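Local atomic coordinates of manganese-dependent ADP-ribose/CDP-alcohol diphosphatase (Danio rerio, PDB entry 2NXF), a protein that probably hydrolyses ADP-ribose and CDP-alcohols such as CDP-choline to the nucleoside monophosphate and a phosphorylated partner, using a dinuclear metal centre. Residues H92-N96 with H97-N101; Y100-R104 with P105-S109; D151-V154 with I155-E159; D60-D63 with G64-R68; S124-I127 with G128-I131. All blocks are in the same frame, centred on the assembly; numbering follows the deposited sequence. Where two conformers were deposited one is given.

Overall arrangement
The order along the chain is contact 4, 1, 2, 5, 3, all inside the calcineurin-like phosphoesterase range. Contacts 4 and 1, with centres about 9 Å apart, occupy the loops after strands 54-57 and 89-92, neighbours in the six-stranded sheet, and share one zinc ion. Contact 2 continues from contact 1 into helix 104-108. Contact 5 begins on edge strand 124-125 of the seven-stranded sheet and turns toward strand 134-139; contact 3 lies in the loop between strand 142-146 and helix 162-174. Contacts 4 and 5 are the most distant pair, about 25 Å between centres. Thus contacts 1 and 4 supply zinc ligands, contact 3 packs its Ile155 against contact 1, and contacts 2 and 5 lie farther out.

Contact 1: residues H92-N96 with H97-N101; sequences HVWGN and HEFYN. With ZN (zinc ion), chain C; PO4 (phosphate ion), chain F.
Asn96 and Tyr100, one helical turn apart, lie side by side and point the same way. Asn96 OD1 binds the zinc ion of chain C at 2.1 Å, in a site that Asp60, His228 and His265 share with phosphate and water. The amide's other end is a double donor: Asn96 ND2 reaches phosphate O4 at 2.7 Å, and in the amide plane it gives a straight bond (178°) to Tyr100 OH. With OD1 on the metal and ND2 on these acceptors, the amide cannot readily flip. His97 NE2 approaches phosphate O2 at 2.8 Å at the ring edge, while His97 ND1 is hydrogen-bonded to Gly64 N.

Gly95 to Glu98 spell the Gly-Asn-His-Glu signature of calcineurin-like phosphoesterases, in the loop after strand 89-92, with Gly95 as N-cap of helix 96-101.

Among the bonds to the backbone, Glu98 folds back, its chain bent at chi2 (74°), and OE1 takes Gly95 N at 2.8 Å from above the carboxylate plane. The same carboxylate holds Asp60 N and Ile61 N, tying the two metal-ligand loops together. Tyr100 N donates to Asn96 O at 3.0 Å, and this oxygen lies over the centre of the Tyr100 ring.

Across the segments the apolar contact joins Trp94 and Phe99, crossing at about a right angle with Phe99 CZ 3.9 Å from Trp94 CE3 at the indole edge; Leu107 packs on both.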
# COMPACT_ATOMS: atom_id res chain seq x y z
N HIS A 92 5.12 -7.47 -1.80
CA HIS A 92 4.23 -7.24 -0.66
C HIS A 92 4.57 -5.91 -0.00
O HIS A 92 5.71 -5.72 0.45
CB HIS A 92 4.40 -8.35 0.39
CG HIS A 92 4.17 -9.73 -0.16
ND1 HIS A 92 2.92 -10.22 -0.44
CD2 HIS A 92 5.04 -10.71 -0.46
CE1 HIS A 92 3.03 -11.45 -0.91
NE2 HIS A 92 4.31 -11.77 -0.94
N VAL A 93 3.58 -5.03 0.05
CA VAL A 93 3.65 -3.78 0.80
C VAL A 93 3.13 -4.06 2.21
O VAL A 93 2.14 -4.76 2.36
CB VAL A 93 2.77 -2.70 0.07
CG1 VAL A 93 2.70 -1.41 0.90
CG2 VAL A 93 3.33 -2.41 -1.30
N TRP A 94 3.81 -3.53 3.23
CA TRP A 94 3.33 -3.70 4.61
C TRP A 94 2.43 -2.54 5.04
O TRP A 94 2.81 -1.36 4.94
CB TRP A 94 4.46 -3.89 5.63
CG TRP A 94 5.35 -5.05 5.34
CD1 TRP A 94 5.14 -6.07 4.45
CD2 TRP A 94 6.60 -5.34 5.98
NE1 TRP A 94 6.19 -6.95 4.48
CE2 TRP A 94 7.11 -6.52 5.40
CE3 TRP A 94 7.34 -4.69 6.97
CZ2 TRP A 94 8.34 -7.08 5.78
CZ3 TRP A 94 8.57 -5.24 7.36
CH2 TRP A 94 9.06 -6.43 6.76
N GLY A 95 1.22 -2.89 5.46
CA GLY A 95 0.27 -1.90 5.99
C GLY A 95 -0.03 -2.09 7.47
O GLY A 95 0.58 -2.93 8.17
N ASN A 96 -0.97 -1.30 7.98
CA ASN A 96 -1.27 -1.36 9.42
C ASN A 96 -1.65 -2.74 9.94
O ASN A 96 -1.21 -3.12 11.01
CB ASN A 96 -2.25 -0.26 9.90
CG ASN A 96 -3.53 -0.20 9.08
OD1 ASN A 96 -3.50 -0.19 7.85
ND2 ASN A 96 -4.67 -0.15 9.78
N HIS A 97 -2.41 -3.51 9.16
CA HIS A 97 -2.83 -4.84 9.63
C HIS A 97 -1.70 -5.85 9.71
O HIS A 97 -1.71 -6.76 10.55
CB HIS A 97 -4.04 -5.34 8.84
CG HIS A 97 -5.30 -4.63 9.24
ND1 HIS A 97 -6.20 -5.17 10.13
CD2 HIS A 97 -5.76 -3.39 8.94
CE1 HIS A 97 -7.18 -4.31 10.33
NE2 HIS A 97 -6.94 -3.22 9.63
N GLU A 98 -0.70 -5.70 8.84
CA GLU A 98 0.53 -6.50 9.03
C GLU A 98 1.12 -6.24 10.40
O GLU A 98 1.49 -7.20 11.11
CB GLU A 98 1.57 -6.18 7.95
CG GLU A 98 1.36 -6.95 6.63
CD GLU A 98 0.19 -6.43 5.80
OE1 GLU A 98 -0.14 -5.24 5.93
OE2 GLU A 98 -0.36 -7.22 5.00
N PHE A 99 1.24 -4.97 10.78
CA PHE A 99 1.82 -4.64 12.10
C PHE A 99 0.96 -5.02 13.31
O PHE A 99 1.49 -5.26 14.41
CB PHE A 99 2.26 -3.17 12.15
CG PHE A 99 3.30 -2.83 11.13
CD1 PHE A 99 4.62 -3.29 11.26
CD2 PHE A 99 2.96 -2.08 10.01
CE1 PHE A 99 5.58 -2.97 10.27
CE2 PHE A 99 3.92 -1.77 9.03
CZ PHE A 99 5.23 -2.22 9.16
N TYR A 100 -0.35 -5.08 13.11
CA TYR A 100 -1.24 -5.56 14.17
C TYR A 100 -0.96 -7.04 14.44
O TYR A 100 -1.04 -7.48 15.58
CB TYR A 100 -2.72 -5.41 13.79
CG TYR A 100 -3.20 -4.00 13.56
CD1 TYR A 100 -2.60 -2.90 14.18
CD2 TYR A 100 -4.29 -3.76 12.72
CE1 TYR A 100 -3.04 -1.60 13.96
CE2 TYR A 100 -4.75 -2.47 12.48
CZ TYR A 100 -4.12 -1.39 13.09
OH TYR A 100 -4.57 -0.11 12.82
N ASN A 101 -0.65 -7.78 13.38
CA ASN A 101 -0.40 -9.23 13.51
C ASN A 101 1.03 -9.60 13.88
O ASN A 101 1.22 -10.58 14.60
CB ASN A 101 -0.74 -9.94 12.20
CG ASN A 101 -2.24 -10.13 12.02
OD1 ASN A 101 -2.83 -11.02 12.64
ND2 ASN A 101 -2.86 -9.28 11.20
ZN ZN C . -4.77 -0.09 6.14
P PO4 F . -8.03 -0.47 7.88
O1 PO4 F . -8.89 0.67 7.39
O2 PO4 F . -8.51 -0.91 9.24
O3 PO4 F . -8.17 -1.70 7.01
O4 PO4 F . -6.58 -0.07 7.90
O HOH W 1 1.66 -7.42 3.04
O HOH W 2 -6.75 0.04 5.31

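Contact 2: residues Y100-R104 with P105-S109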
# COMPACT_ATOMS: atom_id res chain seq x y z
N TYR A 100 -0.35 -5.08 13.11
CA TYR A 100 -1.24 -5.56 14.17
C TYR A 100 -0.96 -7.04 14.44
O TYR A 100 -1.04 -7.48 15.58
CB TYR A 100 -2.72 -5.41 13.79
CG TYR A 100 -3.20 -4.00 13.56
CD1 TYR A 100 -2.60 -2.90 14.18
CD2 TYR A 100 -4.29 -3.76 12.72
CE1 TYR A 100 -3.04 -1.60 13.96
CE2 TYR A 100 -4.75 -2.47 12.48
CZ TYR A 100 -4.12 -1.39 13.09
OH TYR A 100 -4.57 -0.11 12.82
N ASN A 101 -0.65 -7.78 13.38
CA ASN A 101 -0.40 -9.23 13.51
C ASN A 101 1.03 -9.60 13.88
O ASN A 101 1.22 -10.58 14.60
CB ASN A 101 -0.74 -9.94 12.20
CG ASN A 101 -2.24 -10.13 12.02
OD1 ASN A 101 -2.83 -11.02 12.64
ND2 ASN A 101 -2.86 -9.28 11.20
N PHE A 102 2.01 -8.88 13.34
CA PHE A 102 3.42 -9.30 13.41
C PHE A 102 4.34 -8.14 13.76
O PHE A 102 4.11 -6.99 13.36
CB PHE A 102 3.88 -9.87 12.06
CG PHE A 102 3.00 -10.97 11.52
CD1 PHE A 102 2.91 -12.20 12.17
CD2 PHE A 102 2.27 -10.78 10.34
CE1 PHE A 102 2.08 -13.23 11.66
CE2 PHE A 102 1.44 -11.79 9.82
CZ PHE A 102 1.37 -13.02 10.48
N SER A 103 5.42 -8.47 14.45
CA SER A 103 6.53 -7.53 14.68
C SER A 103 7.33 -7.38 13.39
O SER A 103 7.18 -8.19 12.46
CB SER A 103 7.43 -8.05 15.79
OG SER A 103 8.11 -9.23 15.34
N ARG A 104 8.20 -6.36 13.31
CA ARG A 104 9.08 -6.23 12.13
C ARG A 104 10.03 -7.42 11.94
O ARG A 104 10.16 -7.90 10.82
CB ARG A 104 9.88 -4.92 12.13
CG ARG A 104 9.20 -3.80 11.42
CD ARG A 104 9.87 -2.47 11.67
NE ARG A 104 8.96 -1.41 11.23
CZ ARG A 104 8.87 -0.96 9.97
NH1 ARG A 104 8.02 0.01 9.69
NH2 ARG A 104 9.63 -1.46 9.01
N PRO A 105 10.69 -7.88 13.02
CA PRO A 105 11.53 -9.07 12.83
C PRO A 105 10.75 -10.28 12.30
O PRO A 105 11.26 -11.01 11.44
CB PRO A 105 12.05 -9.35 14.25
CG PRO A 105 12.06 -8.03 14.91
CD PRO A 105 10.80 -7.38 14.41
N SER A 106 9.52 -10.47 12.80
CA SER A 106 8.64 -11.51 12.27
C SER A 106 8.31 -11.30 10.80
O SER A 106 8.38 -12.23 9.99
CB SER A 106 7.35 -11.61 13.09
OG SER A 106 7.67 -12.13 14.38
N LEU A 107 7.96 -10.07 10.45
CA LEU A 107 7.66 -9.77 9.06
C LEU A 107 8.89 -9.99 8.17
O LEU A 107 8.78 -10.56 7.08
CB LEU A 107 7.13 -8.34 8.93
CG LEU A 107 5.69 -8.19 9.42
CD1 LEU A 107 5.40 -6.73 9.71
CD2 LEU A 107 4.72 -8.75 8.37
N LEU A 108 10.06 -9.57 8.65
CA LEU A 108 11.27 -9.75 7.85
C LEU A 108 11.60 -11.22 7.57
O LEU A 108 12.12 -11.55 6.49
CB LEU A 108 12.45 -9.02 8.48
CG LEU A 108 13.49 -8.49 7.50
CD1 LEU A 108 12.93 -7.36 6.65
CD2 LEU A 108 14.71 -8.03 8.26
N SER A 109 11.29 -12.11 8.52
CA SER A 109 11.57 -13.54 8.35
C SER A 109 10.46 -14.28 7.61
O SER A 109 10.56 -15.50 7.39
CB SER A 109 11.82 -14.19 9.72
OG SER A 109 10.59 -14.33 10.41
O HOH W 3 5.34 -11.23 15.81
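Pro105 packs its CD against Ser103 OG, 3.4 Å away, at the start of helix 104-108, for which Ser103 is the N-cap. A proline is tolerated here, since the N-H groups of a helix's first turn have no acceptor within the helix.

Ser106 comes next. Its OG lies 3.1 Å from Ser103 OG in a hydrogen bond that either hydroxyl could donate. Ser103 OG sits between its own backbone N and carbonyl carbon (chi1 68°), which turns it over the helix start toward Ser106. A water joins Ser106 OG to Ser103 N.

Leu107 closes the turn twice over. Its N donates to Ser103 O at 2.9 Å, and its side chain crosses Phe102 at about a right angle, CG lying 3.6 Å from Phe102 CB and CD2 3.7 Å from Phe102 CD2. Phe102 precedes the N-cap and Leu107 is the fourth residue beyond it, the pairing of a hydrophobic staple. Replacing Leu107 with a serine would probably open a gap beside Phe102 CB and leave that ring freer to shift.

Leu108 N then bonds to Arg104 O at 2.7 Å, nearly along the C=O axis. The Arg104 side chain extends away from this turn to Gly156 O and Asp148. Finally, Ser109 OG returns to Ser106 O.

The chemistry implies a helix start secured on one flank by hydroxyls and water and on another by hydrocarbon.

Contact 3: residues D151-V154 with I155-E159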
# COMPACT_ATOMS: atom_id res chain seq x y z
N ASP A 151 7.21 3.46 8.75
CA ASP A 151 8.57 3.75 9.17
C ASP A 151 8.51 4.62 10.43
O ASP A 151 9.11 4.30 11.47
CB ASP A 151 9.24 4.45 7.98
CG ASP A 151 10.66 4.88 8.24
OD1 ASP A 151 11.25 4.60 9.31
OD2 ASP A 151 11.18 5.54 7.31
N LEU A 152 7.78 5.73 10.34
CA LEU A 152 7.40 6.45 11.55
C LEU A 152 6.00 5.99 11.91
O LEU A 152 5.07 6.22 11.17
CB LEU A 152 7.43 7.97 11.30
CG LEU A 152 8.78 8.55 10.87
CD1 LEU A 152 8.61 10.06 10.76
CD2 LEU A 152 9.88 8.21 11.86
N SER A 153 5.87 5.29 13.03
CA SER A 153 4.56 4.84 13.51
C SER A 153 4.71 4.40 14.95
O SER A 153 5.83 4.18 15.43
CB SER A 153 4.04 3.67 12.68
OG SER A 153 4.83 2.49 12.87
N VAL A 154 3.59 4.30 15.65
CA VAL A 154 3.63 3.70 16.97
C VAL A 154 3.30 2.21 16.90
O VAL A 154 3.65 1.46 17.81
CB VAL A 154 2.75 4.43 18.00
CG1 VAL A 154 3.29 5.83 18.26
CG2 VAL A 154 1.29 4.48 17.53
N ILE A 155 2.64 1.79 15.82
CA ILE A 155 2.20 0.40 15.71
C ILE A 155 3.25 -0.51 15.07
O ILE A 155 3.21 -1.75 15.25
CB ILE A 155 0.85 0.26 14.95
CG1 ILE A 155 0.99 0.75 13.49
CG2 ILE A 155 -0.28 0.94 15.71
CD1 ILE A 155 -0.19 0.36 12.64
N GLY A 156 4.20 0.10 14.36
CA GLY A 156 5.25 -0.64 13.64
C GLY A 156 6.67 -0.42 14.14
O GLY A 156 7.64 -0.73 13.44
N ARG A 157 6.80 0.14 15.34
CA ARG A 157 8.11 0.33 15.98
C ARG A 157 8.02 -0.11 17.44
O ARG A 157 6.94 -0.09 18.03
CB ARG A 157 8.52 1.80 15.87
CG ARG A 157 8.83 2.29 14.44
CD ARG A 157 10.05 1.57 13.84
NE ARG A 157 10.32 1.99 12.47
CZ ARG A 157 11.22 1.41 11.67
NH1 ARG A 157 11.90 0.34 12.09
NH2 ARG A 157 11.42 1.90 10.45
N GLU A 158 9.15 -0.52 18.02
CA GLU A 158 9.21 -1.06 19.38
C GLU A 158 9.18 0.05 20.41
O GLU A 158 9.88 1.06 20.27
CB GLU A 158 10.50 -1.87 19.60
CG GLU A 158 10.67 -3.10 18.72
CD GLU A 158 12.06 -3.75 18.85
OE1 GLU A 158 12.67 -3.67 19.95
OE2 GLU A 158 12.54 -4.34 17.85
N GLU A 159 8.38 -0.14 21.45
CA GLU A 159 8.33 0.80 22.56
C GLU A 159 9.76 1.09 23.04
O GLU A 159 10.58 0.17 23.14
CB GLU A 159 7.50 0.21 23.70
CG GLU A 159 6.01 0.34 23.48
CD GLU A 159 5.48 1.72 23.90
OE1 GLU A 159 6.25 2.50 24.51
OE2 GLU A 159 4.29 2.01 23.61
O HOH W 4 2.92 1.88 21.15
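Arg157 reaches back over the turn to Asp151, and the course of its side chain explains most of the contact. CB lies 3.6 Å from Ser153 O. CG touches both that oxygen and Asp151 O, and a bend at chi2 (-64°) directs the rest of the chain toward Asp151. CD stays beside Asp151 O. At NE the polar part begins: NE donates to Asp151 O at 2.8 Å, nearly straight at 171°, in the guanidinium plane and on a lone pair of the carbonyl. Beyond CZ, NH2 meets Asp151 OD1 at 2.9 Å in a salt bridge that arrives from above the carboxylate plane, the two flat groups being turned 65° from one another. One arginine thus holds backbone and side chain of one aspartate, gripping side-on through NE and NH2. NH1 points elsewhere, to Asp130, a residue modelled in two conformers.

What brings Arg157 round is a beta turn over Ser153 to Gly156, in the loop between strand 142-146 and helix 162-174. Across it Ser153 OG accepts from Gly156 N at 2.9 Å, and the same hydroxyl is hydrogen-bonded to Tyr150 O.

Asp151 has further partners: Lys163 makes a second salt bridge to OD1, and Ser202 and Gln205 hold OD2. Such a gathering of donors would probably keep the carboxylate ionised. At the crown of the turn, Ile155 packs on Asn96 and Tyr100, bringing the loop against the zinc-binding part of the fold. A water bonded to Glu159 OE2 at 2.8 Å gives only a weak bond to Val154 O.

Contact 4: residues D60-D63 with G64-R68. With ZN (zinc ion), chain B; ZN (zinc ion), chain C.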
# COMPACT_ATOMS: atom_id res chain seq x y z
N ASP A 60 -2.27 -4.83 4.14
CA ASP A 60 -3.42 -5.34 4.88
C ASP A 60 -3.89 -6.64 4.26
O ASP A 60 -5.09 -6.80 4.02
CB ASP A 60 -4.57 -4.32 4.88
CG ASP A 60 -4.31 -3.12 5.79
OD1 ASP A 60 -3.25 -3.05 6.45
OD2 ASP A 60 -5.14 -2.21 5.80
N ILE A 61 -2.97 -7.57 4.01
CA ILE A 61 -3.35 -8.85 3.36
C ILE A 61 -4.12 -9.78 4.31
O ILE A 61 -4.94 -10.59 3.87
CB ILE A 61 -2.13 -9.54 2.72
CG1 ILE A 61 -2.60 -10.49 1.60
CG2 ILE A 61 -1.23 -10.18 3.80
CD1 ILE A 61 -1.46 -11.20 0.88
N ILE A 62 -3.87 -9.66 5.63
CA ILE A 62 -4.71 -10.38 6.60
C ILE A 62 -5.16 -9.40 7.66
O ILE A 62 -4.45 -8.45 7.96
CB ILE A 62 -3.98 -11.59 7.27
CG1 ILE A 62 -2.70 -11.15 7.99
CG2 ILE A 62 -3.69 -12.71 6.25
CD1 ILE A 62 -2.24 -12.20 9.03
N ASP A 63 -6.33 -9.64 8.25
CA ASP A 63 -6.88 -8.66 9.20
C ASP A 63 -6.23 -8.78 10.57
O ASP A 63 -5.84 -9.87 10.99
CB ASP A 63 -8.39 -8.85 9.35
CG ASP A 63 -9.06 -7.64 9.94
OD1 ASP A 63 -9.29 -6.66 9.20
OD2 ASP A 63 -9.32 -7.66 11.15
N GLY A 64 -6.14 -7.66 11.29
CA GLY A 64 -5.68 -7.67 12.67
C GLY A 64 -6.55 -8.53 13.60
O GLY A 64 -6.09 -8.96 14.66
N HIS A 65 -7.80 -8.79 13.20
CA HIS A 65 -8.65 -9.70 13.99
C HIS A 65 -8.03 -11.09 14.14
O HIS A 65 -8.35 -11.81 15.08
CB HIS A 65 -10.05 -9.84 13.40
CG HIS A 65 -10.98 -8.74 13.79
ND1 HIS A 65 -11.41 -7.78 12.91
CD2 HIS A 65 -11.55 -8.43 14.98
CE1 HIS A 65 -12.23 -6.94 13.53
NE2 HIS A 65 -12.32 -7.31 14.79
N ASN A 66 -7.17 -11.47 13.21
CA ASN A 66 -6.50 -12.76 13.32
C ASN A 66 -5.66 -12.87 14.61
O ASN A 66 -5.63 -13.92 15.24
CB ASN A 66 -5.66 -13.05 12.09
CG ASN A 66 -6.52 -13.31 10.86
OD1 ASN A 66 -7.29 -14.27 10.84
ND2 ASN A 66 -6.41 -12.45 9.85
N ARG A 67 -4.99 -11.78 14.96
CA ARG A 67 -4.21 -11.72 16.21
C ARG A 67 -5.13 -11.98 17.40
O ARG A 67 -4.80 -12.75 18.30
CB ARG A 67 -3.53 -10.34 16.35
CG ARG A 67 -2.84 -10.11 17.71
CD ARG A 67 -1.38 -10.35 17.59
NE ARG A 67 -0.66 -9.99 18.81
CZ ARG A 67 0.39 -10.66 19.26
NH1 ARG A 67 0.81 -11.74 18.61
NH2 ARG A 67 0.99 -10.28 20.39
N ARG A 68 -6.30 -11.34 17.39
CA ARG A 68 -7.25 -11.47 18.49
C ARG A 68 -7.84 -12.87 18.63
O ARG A 68 -8.33 -13.22 19.69
CB ARG A 68 -8.37 -10.42 18.36
CG ARG A 68 -7.88 -8.97 18.50
CD ARG A 68 -8.96 -7.97 18.09
NE ARG A 68 -10.20 -8.17 18.82
CZ ARG A 68 -11.31 -7.44 18.67
NH1 ARG A 68 -11.35 -6.44 17.81
NH2 ARG A 68 -12.39 -7.73 19.40
ZN ZN B . -7.23 -2.04 5.05
ZN ZN C . -4.77 -0.09 6.14
O HOH W 2 -6.75 0.04 5.31
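Asp63 and His65 lie side by side and point the same way, carboxylate and imidazole being only 13° from coplanar. One oxygen makes both bonds. Asp63 OD2 accepts His65 N at 2.8 Å, a capping bond at the entry to helix 65-68 and by its spacing an Asx turn. The same OD2 stands at the ring edge, 2.7 Å from His65 ND1, where the bond is weak because the N-H points off line (128°). Putting an alanine at Asp63 would probably leave His65 N without its cap and let the imidazole turn more freely.

Asp60 through Gly64 belong to the Gly-Asp-x-x-Asp-Gly type of signature found in metallophosphoesterases, in which the first aspartate bridges the metals: Asp60 OD2 binds both zinc ions, each at 2.2 Å.

Asn66 is directed instead at the carbonyl of Asp63, and clasps it twice. Its ND2 comes in the carbonyl plane, on a lone pair, 2.9 Å from Asp63 O, whereas Asn66 N approaches the same oxygen at 3.0 Å from well above that plane. Asn66 ND2 also donates to Tyr16 O, and Asn101 ND2 is a further donor to Asp63 O.

Contact 5: residues S124-I127 with G128-I131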
# COMPACT_ATOMS: atom_id res chain seq x y z
N SER A 124 18.15 -1.34 -4.90
CA SER A 124 18.68 -1.04 -3.58
C SER A 124 17.53 -1.25 -2.59
O SER A 124 16.35 -1.34 -2.98
CB SER A 124 19.18 0.42 -3.50
OG SER A 124 18.11 1.36 -3.62
N ASP A 125 17.86 -1.31 -1.31
CA ASP A 125 16.82 -1.43 -0.30
C ASP A 125 17.30 -0.81 1.00
O ASP A 125 18.50 -0.57 1.17
CB ASP A 125 16.39 -2.90 -0.11
CG ASP A 125 17.48 -3.76 0.53
OD1 ASP A 125 17.80 -3.55 1.72
OD2 ASP A 125 18.03 -4.65 -0.16
N LEU A 126 16.37 -0.61 1.92
CA LEU A 126 16.69 -0.01 3.21
C LEU A 126 16.59 -0.99 4.38
O LEU A 126 16.51 -0.58 5.54
CB LEU A 126 15.78 1.18 3.46
CG LEU A 126 15.86 2.29 2.40
CD1 LEU A 126 15.00 3.46 2.83
CD2 LEU A 126 17.30 2.75 2.20
N ILE A 127 16.58 -2.29 4.07
CA ILE A 127 16.40 -3.32 5.11
C ILE A 127 17.50 -3.22 6.18
O ILE A 127 17.23 -3.38 7.38
CB ILE A 127 16.41 -4.77 4.51
CG1 ILE A 127 15.30 -4.96 3.47
CG2 ILE A 127 16.27 -5.82 5.61
CD1 ILE A 127 13.97 -4.60 3.93
N GLY A 128 18.72 -2.94 5.74
CA GLY A 128 19.87 -2.83 6.65
C GLY A 128 19.73 -1.66 7.62
O GLY A 128 20.39 -1.61 8.67
N ASP A 129 18.85 -0.73 7.25
CA ASP A 129 18.52 0.46 8.03
C ASP A 129 17.21 0.30 8.81
O ASP A 129 16.68 1.27 9.35
CB ASP A 129 18.42 1.66 7.09
CG ASP A 129 19.67 1.83 6.23
OD1 ASP A 129 20.74 2.08 6.82
OD2 ASP A 129 19.59 1.69 4.99
N ASP A 130 16.70 -0.94 8.85
CA ASP A 130 15.41 -1.25 9.52
C ASP A 130 14.22 -0.48 8.94
O ASP A 130 13.33 -0.04 9.68
CB ASP A 130 15.54 -1.08 11.05
CG ASP A 130 14.46 -1.84 11.84
OD1 ASP A 130 13.80 -2.76 11.30
OD2 ASP A 130 14.30 -1.51 13.03
N ILE A 131 14.20 -0.32 7.62
CA ILE A 131 13.06 0.29 6.90
C ILE A 131 12.73 -0.67 5.77
O ILE A 131 13.62 -1.10 5.04
CB ILE A 131 13.43 1.70 6.33
CG1 ILE A 131 13.88 2.63 7.47
CG2 ILE A 131 12.26 2.33 5.55
CD1 ILE A 131 14.64 3.90 6.96
O HOH W 5 19.83 -2.20 3.37
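Leu126 O takes two backbone donors, Asp129 N at 2.9 Å and Ile131 N at 3.1 Å, which reach it from opposite faces of the carbonyl plane. This double acceptor belongs to a Schellman motif closing a short 3-10 turn that leads from edge strand 124-125 toward strand 134-139. Inside the span of the Ile131 bond, Ile127 O takes a single donor, Asp130 N, at 2.9 Å from above its plane, with Asp130 in the left-handed conformation.

Side chains form the next layer. Leu126 and Ile131 run side by side in the same direction, CB to CB 3.7 Å, and farther out Leu126 CD1 meets Ile131 CG2. Both rest on helix 203-219, Leu126 against Trp208 and Ile131 against Gln204 and Gln205, so the hydrocarbon flank packs the turn down. On another side Ile127 touches Leu108 of helix 104-108.

Farther back, the strand end positions the turn. Asp125 makes an Asx turn, its OD1 accepting Ile127 N on the anti lone pair, and chi1 (68°) places the carboxylate between its backbone N and carbonyl carbon, facing the chain ahead. That OD1 receives a water at 2.9 Å, and the water accepts from Gly128 N at 2.7 Å.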